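Local coordinates for PTS-dependent dihydroxyacetone kinase operon regulatory protein (Escherichia coli, PDB 4LRZ), which activates transcription of the dhaKLM operon from a sigma-70 promoter and represses its own expression, this piece being its probable sensor region, at residues T81-S86 against G105-E110. Sequence-based numbering, arbitrary orientation.
Sequences TACILS and GTYCAE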
ATOM      1  N   THR F  81      -7.998 -22.156   2.940  1.00 39.64           N
ATOM      2  CA  THR F  81      -8.566 -23.442   3.426  1.00 40.74           C
ATOM      3  C   THR F  81      -7.583 -24.209   4.312  1.00 40.06           C
ATOM      4  O   THR F  81      -7.697 -25.417   4.425  1.00 40.63           O
ATOM      5  CB  THR F  81      -9.012 -24.388   2.265  1.00 40.68           C
ATOM      6  OG1 THR F  81      -7.862 -25.044   1.726  1.00 42.82           O
ATOM      7  CG2 THR F  81      -9.729 -23.625   1.113  1.00 41.56           C
ATOM      8  N   ALA F  82      -6.586 -23.517   4.881  1.00 38.48           N
ATOM      9  CA  ALA F  82      -5.531 -24.180   5.629  1.00 36.87           C
ATOM     10  C   ALA F  82      -4.631 -25.132   4.815  1.00 36.28           C
ATOM     11  O   ALA F  82      -4.047 -26.060   5.377  1.00 36.17           O
ATOM     12  CB  ALA F  82      -6.106 -24.920   6.801  1.00 37.18           C
ATOM     13  N   CYS F  83      -4.535 -24.944   3.509  1.00 35.24           N
ATOM     14  CA  CYS F  83      -3.621 -25.759   2.724  1.00 35.00           C
ATOM     15  C   CYS F  83      -2.246 -25.099   2.682  1.00 35.41           C
ATOM     16  O   CYS F  83      -2.139 -23.897   2.318  1.00 33.79           O
ATOM     17  CB  CYS F  83      -4.164 -25.913   1.304  1.00 35.46           C
ATOM     18  SG  CYS F  83      -3.225 -27.060   0.256  1.00 37.69           S
ATOM     19  N   ILE F  84      -1.200 -25.858   3.064  1.00 35.62           N
ATOM     20  CA  ILE F  84       0.176 -25.340   3.048  1.00 34.89           C
ATOM     21  C   ILE F  84       0.634 -25.088   1.618  1.00 35.74           C
ATOM     22  O   ILE F  84       0.707 -26.007   0.801  1.00 36.90           O
ATOM     23  CB  ILE F  84       1.163 -26.258   3.752  1.00 34.38           C
ATOM     24  CG1 ILE F  84       0.818 -26.347   5.233  1.00 32.97           C
ATOM     25  CG2 ILE F  84       2.574 -25.684   3.613  1.00 35.19           C
ATOM     26  CD1 ILE F  84       1.773 -27.121   6.033  1.00 30.55           C
ATOM     27  N   LEU F  85       0.927 -23.828   1.316  1.00 35.86           N
ATOM     28  CA  LEU F  85       1.347 -23.410  -0.036  1.00 36.26           C
ATOM     29  C   LEU F  85       2.891 -23.385  -0.177  1.00 36.67           C
ATOM     30  O   LEU F  85       3.435 -23.743  -1.223  1.00 35.84           O
ATOM     31  CB  LEU F  85       0.766 -22.025  -0.368  1.00 35.94           C
ATOM     32  CG  LEU F  85      -0.766 -21.932  -0.464  1.00 37.86           C
ATOM     33  CD1 LEU F  85      -1.190 -20.482  -0.541  1.00 39.05           C
ATOM     34  CD2 LEU F  85      -1.301 -22.696  -1.682  1.00 38.32           C
ATOM     35  N   SER F  86       3.572 -22.950   0.889  1.00 36.56           N
ATOM     36  CA  SER F  86       5.040 -22.853   0.905  1.00 37.00           C
ATOM     37  C   SER F  86       5.589 -22.958   2.321  1.00 36.25           C
ATOM     38  O   SER F  86       4.931 -22.555   3.294  1.00 35.25           O
ATOM     39  CB  SER F  86       5.448 -21.508   0.329  1.00 37.59           C
ATOM     40  OG  SER F  86       6.745 -21.570  -0.260  1.00 42.85           O
ATOM     41  N   GLY F 105       1.024 -28.552   0.187  1.00 37.10           N
ATOM     42  CA  GLY F 105      -0.291 -29.170  -0.048  1.00 36.01           C
ATOM     43  C   GLY F 105      -1.011 -29.891   1.078  1.00 35.70           C
ATOM     44  O   GLY F 105      -2.156 -30.312   0.868  1.00 36.91           O
ATOM     45  N   THR F 106      -0.377 -30.091   2.238  1.00 34.70           N
ATOM     46  CA  THR F 106      -1.050 -30.687   3.396  1.00 34.12           C
ATOM     47  C   THR F 106      -2.100 -29.697   3.910  1.00 34.08           C
ATOM     48  O   THR F 106      -1.782 -28.499   4.098  1.00 34.18           O
ATOM     49  CB  THR F 106      -0.049 -30.913   4.530  1.00 34.51           C
ATOM     50  OG1 THR F 106       0.881 -31.922   4.144  1.00 36.04           O
ATOM     51  CG2 THR F 106      -0.727 -31.357   5.839  1.00 32.07           C
ATOM     52  N   TYR F 107      -3.324 -30.175   4.108  1.00 33.20           N
ATOM     53  CA  TYR F 107      -4.390 -29.399   4.761  1.00 34.31           C
ATOM     54  C   TYR F 107      -4.309 -29.547   6.274  1.00 33.53           C
ATOM     55  O   TYR F 107      -4.142 -30.645   6.776  1.00 34.31           O
ATOM     56  CB  TYR F 107      -5.780 -29.876   4.300  1.00 34.97           C
ATOM     57  CG  TYR F 107      -6.056 -29.670   2.841  1.00 35.19           C
ATOM     58  CD1 TYR F 107      -6.594 -28.471   2.402  1.00 36.50           C
ATOM     59  CD2 TYR F 107      -5.810 -30.694   1.894  1.00 38.08           C
ATOM     60  CE1 TYR F 107      -6.899 -28.263   1.064  1.00 37.03           C
ATOM     61  CE2 TYR F 107      -6.104 -30.509   0.536  1.00 38.21           C
ATOM     62  CZ  TYR F 107      -6.641 -29.258   0.135  1.00 38.86           C
ATOM     63  OH  TYR F 107      -6.942 -28.971  -1.162  1.00 40.34           O
ATOM     64  N   CYS F 108      -4.472 -28.444   6.983  1.00 32.84           N
ATOM     65  CA  CYS F 108      -4.254 -28.380   8.418  1.00 32.05           C
ATOM     66  C   CYS F 108      -5.510 -27.906   9.125  1.00 31.78           C
ATOM     67  O   CYS F 108      -5.438 -27.410  10.283  1.00 31.05           O
ATOM     68  CB  CYS F 108      -3.135 -27.362   8.733  1.00 32.78           C
ATOM     69  SG  CYS F 108      -1.582 -27.708   7.923  1.00 35.62           S
ATOM     70  N   ALA F 109      -6.653 -28.071   8.452  1.00 31.34           N
ATOM     71  CA  ALA F 109      -7.966 -27.822   9.066  1.00 31.44           C
ATOM     72  C   ALA F 109      -8.073 -28.417  10.465  1.00 31.43           C
ATOM     73  O   ALA F 109      -7.375 -29.369  10.820  1.00 29.45           O
ATOM     74  CB  ALA F 109      -9.140 -28.279   8.146  1.00 31.99           C
ATOM     75  N   GLU F 110      -8.886 -27.754  11.275  1.00 32.39           N
ATOM     76  CA  GLU F 110      -9.131 -28.153  12.626  1.00 34.31           C
ATOM     77  C   GLU F 110      -9.750 -29.539  12.635  1.00 36.20           C
ATOM     78  O   GLU F 110      -9.501 -30.308  13.561  1.00 37.59           O
ATOM     79  CB  GLU F 110     -10.143 -27.193  13.236  1.00 34.19           C
ATOM     80  CG  GLU F 110     -10.388 -27.428  14.698  1.00 35.69           C
ATOM     81  CD  GLU F 110     -11.306 -26.363  15.290  1.00 39.53           C
ATOM     82  OE1 GLU F 110     -12.470 -26.285  14.857  1.00 40.42           O
ATOM     83  OE2 GLU F 110     -10.859 -25.580  16.171  1.00 39.16           O
TER
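A single antiparallel beta bridge, C83 with Y107, ties the start of strand 84-89, at one edge of the GAF domain's sheet within this chain, to the loop that follows helix 91-99. Three backbone hydrogen bonds make the join. I84 N gives an almost straight bond to T106 O (2.9 Å, N-H...O 174°), while C108 N reaches A82 O at a more bent 142°. Beyond this pair, G105 N closes on I84 O at 2.6 Å, lying in the carbonyl plane. At G105's backbone angles a side chain would collide with the carbonyl oxygen of the residue before.

On one side of the bridge C83 meets the Y107 ring. With chi1 at -173°, SG points away from the C83 backbone N and comes over one ring face, 4.1 Å from the centroid and displaced toward the rim, a sulfur-aromatic contact; CB of C83 touches Y107 CE1 at 3.6 Å. T81 OG1 comes to the ring's edge, 3.4 Å from CE1. Outside the two segments, H36 meets the same ring and I46 of helix 40-49 also touches Y107. Replacing Y107 by alanine would probably leave C83 SG without its aromatic partner and open a gap beside T81.

The I84 side chain packs against the other cysteine: its CG1 lies 3.9 Å from C108 SG. Nearby, A82 CB rests 3.6 Å from A109 N, where the loop turns into helix 110-113.

With all three hydrogen bonds between backbone atoms, the alignment of loop and strand probably depends little on side-chain identity, G105 apart, while C83, Y107, I84 and C108 add sulfur-aromatic and apolar packing around it.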